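Local coordinates for annexin A8 (Homo sapiens, PDB 1W3W), which binds calcium ions and acidic phospholipids and acts as an anticoagulant, indirectly inhibiting the thromboplastin-specific complex of the clotting cascade, at residues Q252-Y264 with D287-Y299. Sequence-based numbering, arbitrary orientation.
Sequences QNLHSYFAERLYY and DLNLIKCHFKKMY
Two helices of the fourth annexin repeat, 254-264 and 288-299, pack here by knobs-into-holes, their axes 8.3 Å apart and crossing at -67°. Ala259 is one knob, set among Ile291, His294, Phe295 and Met298; Ile291 is the other, set among His255, Phe258, Ala259 and Leu262. Ile291 CD1 lies 3.6 Å from Phe258 CB, while Ile291 CG2 meets Leu262 CD1. Leu303 and Met306 of helix 303-310 touch Leu262, Tyr263 and Phe295, and the Leu262 side chain is about 5 Å from that of Met266, a calcium ligand of the same repeat.

At one end, His255 ND1 donates to Asp287 OD2 (2.6 Å, N-H...O 152°). The oxygen lies in the imidazole plane and accepts on its anti lone pair, and OD1 of the same carboxylate pairs with Arg283, so the acid is held through both oxygens. Leu290 CD1 sits over the centre of one His255 face, a CH-pi contact at 3.8 Å from the ring centroid.

At the other end, Tyr263 and Tyr299 stack face to face, centroids 3.8 Å apart and planes within 7° of parallel. Tyr263 reaches this position with its CG anti to the backbone N, and Phe295 CZ lies at its ring edge. A leucine replacing Tyr299 would probably leave the Tyr263 face without its aromatic mate and open a gap beside Glu260. That glutamate forms a salt bridge with Lys249, while its aliphatic part borders the phenol: Tyr299 OH comes within 3.6 Å of Glu260 CG.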
# COMPACT_ATOMS: atom_id res chain seq x y z
N GLN A 252 8.37 -5.57 11.68
CA GLN A 252 8.26 -6.92 12.22
C GLN A 252 7.90 -7.96 11.14
O GLN A 252 8.54 -8.99 11.02
CB GLN A 252 7.21 -6.95 13.33
CG GLN A 252 7.65 -6.15 14.53
CD GLN A 252 6.57 -5.99 15.57
OE1 GLN A 252 6.88 -5.82 16.75
NE2 GLN A 252 5.31 -6.02 15.15
N ASN A 253 6.87 -7.67 10.36
CA ASN A 253 6.47 -8.54 9.27
C ASN A 253 5.55 -7.79 8.33
O ASN A 253 4.40 -7.55 8.63
CB ASN A 253 5.78 -9.82 9.78
CG ASN A 253 5.68 -10.91 8.71
OD1 ASN A 253 5.22 -10.67 7.60
ND2 ASN A 253 6.13 -12.12 9.06
N LEU A 254 6.09 -7.44 7.17
CA LEU A 254 5.36 -6.69 6.16
C LEU A 254 4.13 -7.43 5.62
O LEU A 254 3.08 -6.83 5.40
CB LEU A 254 6.33 -6.41 5.02
CG LEU A 254 5.93 -5.40 3.98
CD1 LEU A 254 5.55 -4.07 4.62
CD2 LEU A 254 7.10 -5.26 3.01
N HIS A 255 4.25 -8.73 5.41
CA HIS A 255 3.18 -9.53 4.84
C HIS A 255 1.99 -9.59 5.79
O HIS A 255 0.84 -9.50 5.38
CB HIS A 255 3.67 -10.94 4.51
CG HIS A 255 5.00 -10.97 3.82
ND1 HIS A 255 5.22 -10.35 2.61
CD2 HIS A 255 6.19 -11.51 4.19
CE1 HIS A 255 6.48 -10.52 2.25
NE2 HIS A 255 7.09 -11.22 3.19
N SER A 256 2.29 -9.74 7.07
CA SER A 256 1.28 -9.70 8.13
C SER A 256 0.60 -8.32 8.23
O SER A 256 -0.61 -8.24 8.51
CB SER A 256 1.94 -10.10 9.45
OG SER A 256 1.11 -9.82 10.55
N TYR A 257 1.36 -7.25 7.97
CA TYR A 257 0.79 -5.90 7.96
C TYR A 257 -0.31 -5.78 6.89
O TYR A 257 -1.40 -5.27 7.15
CB TYR A 257 1.87 -4.82 7.72
CG TYR A 257 1.26 -3.48 7.36
CD1 TYR A 257 0.56 -2.75 8.30
CD2 TYR A 257 1.33 -2.97 6.07
CE1 TYR A 257 -0.05 -1.55 7.97
CE2 TYR A 257 0.73 -1.78 5.74
CZ TYR A 257 0.06 -1.07 6.68
OH TYR A 257 -0.53 0.13 6.35
N PHE A 258 -0.00 -6.25 5.69
CA PHE A 258 -0.95 -6.16 4.59
C PHE A 258 -2.18 -7.01 4.83
O PHE A 258 -3.28 -6.60 4.47
CB PHE A 258 -0.30 -6.50 3.24
CG PHE A 258 0.63 -5.43 2.75
CD1 PHE A 258 1.96 -5.68 2.58
CD2 PHE A 258 0.15 -4.16 2.48
CE1 PHE A 258 2.83 -4.67 2.14
CE2 PHE A 258 1.00 -3.16 2.05
CZ PHE A 258 2.35 -3.42 1.88
N ALA A 259 -2.02 -8.18 5.45
CA ALA A 259 -3.16 -9.02 5.80
C ALA A 259 -4.10 -8.25 6.72
O ALA A 259 -5.31 -8.30 6.55
CB ALA A 259 -2.72 -10.31 6.48
N GLU A 260 -3.53 -7.56 7.70
CA GLU A 260 -4.30 -6.83 8.71
C GLU A 260 -5.00 -5.62 8.11
O GLU A 260 -6.12 -5.28 8.49
CB GLU A 260 -3.38 -6.40 9.85
CG GLU A 260 -4.08 -5.72 11.01
CD GLU A 260 -3.10 -5.27 12.08
OE1 GLU A 260 -2.53 -6.13 12.78
OE2 GLU A 260 -2.89 -4.06 12.21
N ARG A 261 -4.34 -4.99 7.16
CA ARG A 261 -4.92 -3.88 6.44
C ARG A 261 -6.16 -4.32 5.67
O ARG A 261 -7.18 -3.64 5.68
CB ARG A 261 -3.87 -3.32 5.49
CG ARG A 261 -4.15 -1.98 5.06
CD ARG A 261 -4.00 -0.92 6.15
NE ARG A 261 -4.15 0.34 5.46
CZ ARG A 261 -4.89 1.36 5.85
NH1 ARG A 261 -5.54 1.35 7.02
NH2 ARG A 261 -4.95 2.42 5.08
N LEU A 262 -6.06 -5.46 5.01
CA LEU A 262 -7.17 -6.00 4.25
C LEU A 262 -8.32 -6.41 5.17
O LEU A 262 -9.47 -6.12 4.87
CB LEU A 262 -6.69 -7.19 3.42
CG LEU A 262 -5.75 -6.85 2.26
CD1 LEU A 262 -5.21 -8.11 1.64
CD2 LEU A 262 -6.50 -6.03 1.22
N TYR A 263 -8.01 -7.05 6.28
CA TYR A 263 -9.00 -7.44 7.29
C TYR A 263 -9.81 -6.25 7.79
O TYR A 263 -11.04 -6.31 7.87
CB TYR A 263 -8.32 -8.13 8.47
CG TYR A 263 -9.26 -8.57 9.58
CD1 TYR A 263 -10.07 -9.69 9.43
CD2 TYR A 263 -9.33 -7.85 10.79
CE1 TYR A 263 -10.93 -10.09 10.45
CE2 TYR A 263 -10.18 -8.25 11.82
CZ TYR A 263 -10.98 -9.38 11.63
OH TYR A 263 -11.82 -9.77 12.64
N TYR A 264 -9.13 -5.16 8.13
CA TYR A 264 -9.83 -4.01 8.68
C TYR A 264 -10.53 -3.16 7.63
O TYR A 264 -11.45 -2.43 7.95
CB TYR A 264 -8.91 -3.18 9.59
CG TYR A 264 -8.73 -3.82 10.95
CD1 TYR A 264 -7.51 -4.37 11.33
CD2 TYR A 264 -9.80 -3.90 11.86
CE1 TYR A 264 -7.34 -4.97 12.59
CE2 TYR A 264 -9.64 -4.51 13.11
CZ TYR A 264 -8.40 -5.04 13.46
OH TYR A 264 -8.23 -5.65 14.69
N ASP A 287 3.69 -10.35 -3.09
CA ASP A 287 3.53 -11.27 -1.96
C ASP A 287 2.08 -11.58 -1.60
O ASP A 287 1.79 -11.94 -0.45
CB ASP A 287 4.27 -10.72 -0.74
CG ASP A 287 3.73 -9.39 -0.27
OD1 ASP A 287 2.93 -8.74 -1.00
OD2 ASP A 287 4.06 -8.90 0.83
N LEU A 288 1.19 -11.53 -2.58
CA LEU A 288 -0.21 -11.81 -2.31
C LEU A 288 -0.38 -13.26 -1.81
O LEU A 288 -1.22 -13.52 -0.95
CB LEU A 288 -1.08 -11.52 -3.54
CG LEU A 288 -2.60 -11.57 -3.33
CD1 LEU A 288 -3.08 -10.53 -2.37
CD2 LEU A 288 -3.30 -11.41 -4.66
N ASN A 289 0.43 -14.18 -2.31
CA ASN A 289 0.41 -15.57 -1.80
C ASN A 289 0.72 -15.66 -0.27
O ASN A 289 0.04 -16.38 0.47
CB ASN A 289 1.38 -16.45 -2.61
CG ASN A 289 2.85 -15.99 -2.49
OD1 ASN A 289 3.16 -14.79 -2.54
ND2 ASN A 289 3.76 -16.95 -2.34
N LEU A 290 1.71 -14.91 0.20
CA LEU A 290 2.05 -14.87 1.61
C LEU A 290 1.00 -14.12 2.44
O LEU A 290 0.72 -14.48 3.56
CB LEU A 290 3.44 -14.24 1.82
CG LEU A 290 4.63 -15.03 1.25
CD1 LEU A 290 5.87 -14.17 1.20
CD2 LEU A 290 4.94 -16.29 2.09
N ILE A 291 0.40 -13.08 1.86
CA ILE A 291 -0.67 -12.35 2.50
C ILE A 291 -1.86 -13.31 2.75
O ILE A 291 -2.43 -13.33 3.84
CB ILE A 291 -1.08 -11.13 1.64
CG1 ILE A 291 0.06 -10.09 1.64
CG2 ILE A 291 -2.37 -10.50 2.19
CD1 ILE A 291 -0.11 -8.93 0.63
N LYS A 292 -2.18 -14.13 1.76
CA LYS A 292 -3.29 -15.08 1.87
C LYS A 292 -3.03 -16.07 3.00
O LYS A 292 -3.93 -16.36 3.79
CB LYS A 292 -3.49 -15.83 0.56
CG LYS A 292 -4.25 -15.01 -0.50
CD LYS A 292 -3.95 -15.50 -1.93
CE LYS A 292 -4.64 -16.80 -2.23
NZ LYS A 292 -4.34 -17.30 -3.60
N CYS A 293 -1.80 -16.56 3.09
CA CYS A 293 -1.41 -17.50 4.13
C CYS A 293 -1.50 -16.88 5.53
O CYS A 293 -2.04 -17.50 6.47
CB CYS A 293 -0.00 -17.99 3.85
SG CYS A 293 0.60 -19.16 5.07
N HIS A 294 -0.97 -15.67 5.65
CA HIS A 294 -0.98 -14.93 6.91
C HIS A 294 -2.40 -14.59 7.35
O HIS A 294 -2.72 -14.67 8.53
CB HIS A 294 -0.13 -13.66 6.83
CG HIS A 294 1.33 -13.91 7.10
ND1 HIS A 294 2.22 -14.25 6.10
CD2 HIS A 294 2.03 -13.91 8.25
CE1 HIS A 294 3.42 -14.42 6.63
NE2 HIS A 294 3.33 -14.22 7.93
N PHE A 295 -3.26 -14.22 6.40
CA PHE A 295 -4.66 -13.91 6.69
C PHE A 295 -5.36 -15.10 7.36
O PHE A 295 -6.07 -14.94 8.35
CB PHE A 295 -5.40 -13.56 5.41
CG PHE A 295 -6.67 -12.83 5.63
CD1 PHE A 295 -6.71 -11.45 5.57
CD2 PHE A 295 -7.85 -13.52 5.90
CE1 PHE A 295 -7.88 -10.77 5.77
CE2 PHE A 295 -9.02 -12.85 6.10
CZ PHE A 295 -9.04 -11.46 6.04
N LYS A 296 -5.16 -16.28 6.78
CA LYS A 296 -5.71 -17.54 7.28
C LYS A 296 -5.22 -17.85 8.68
O LYS A 296 -6.01 -18.23 9.55
CB LYS A 296 -5.29 -18.71 6.38
CG LYS A 296 -6.39 -19.26 5.53
CD LYS A 296 -5.93 -20.53 4.81
CE LYS A 296 -6.74 -21.72 5.25
NZ LYS A 296 -6.63 -22.81 4.27
N LYS A 297 -3.91 -17.71 8.89
CA LYS A 297 -3.30 -18.01 10.18
C LYS A 297 -3.81 -17.08 11.27
O LYS A 297 -4.10 -17.53 12.37
CB LYS A 297 -1.77 -17.90 10.11
CG LYS A 297 -1.07 -19.03 9.34
CD LYS A 297 0.26 -19.43 10.04
CE LYS A 297 0.91 -20.68 9.42
NZ LYS A 297 0.31 -21.10 8.12
N MET A 298 -3.95 -15.79 10.94
CA MET A 298 -4.28 -14.78 11.94
C MET A 298 -5.76 -14.77 12.28
O MET A 298 -6.12 -14.55 13.43
CB MET A 298 -3.85 -13.38 11.46
CG MET A 298 -2.34 -13.23 11.20
SD MET A 298 -1.97 -11.79 10.11
CE MET A 298 -2.47 -10.53 11.26
N TYR A 299 -6.62 -15.02 11.29
CA TYR A 299 -8.06 -14.81 11.45
C TYR A 299 -8.92 -16.08 11.38
O TYR A 299 -10.12 -16.00 11.59
CB TYR A 299 -8.53 -13.79 10.41
CG TYR A 299 -7.81 -12.47 10.54
CD1 TYR A 299 -7.06 -11.94 9.48
CD2 TYR A 299 -7.84 -11.76 11.74
CE1 TYR A 299 -6.38 -10.74 9.62
CE2 TYR A 299 -7.17 -10.57 11.88
CZ TYR A 299 -6.44 -10.07 10.82
OH TYR A 299 -5.77 -8.87 10.98
O HOH W 1 -5.23 -8.20 13.25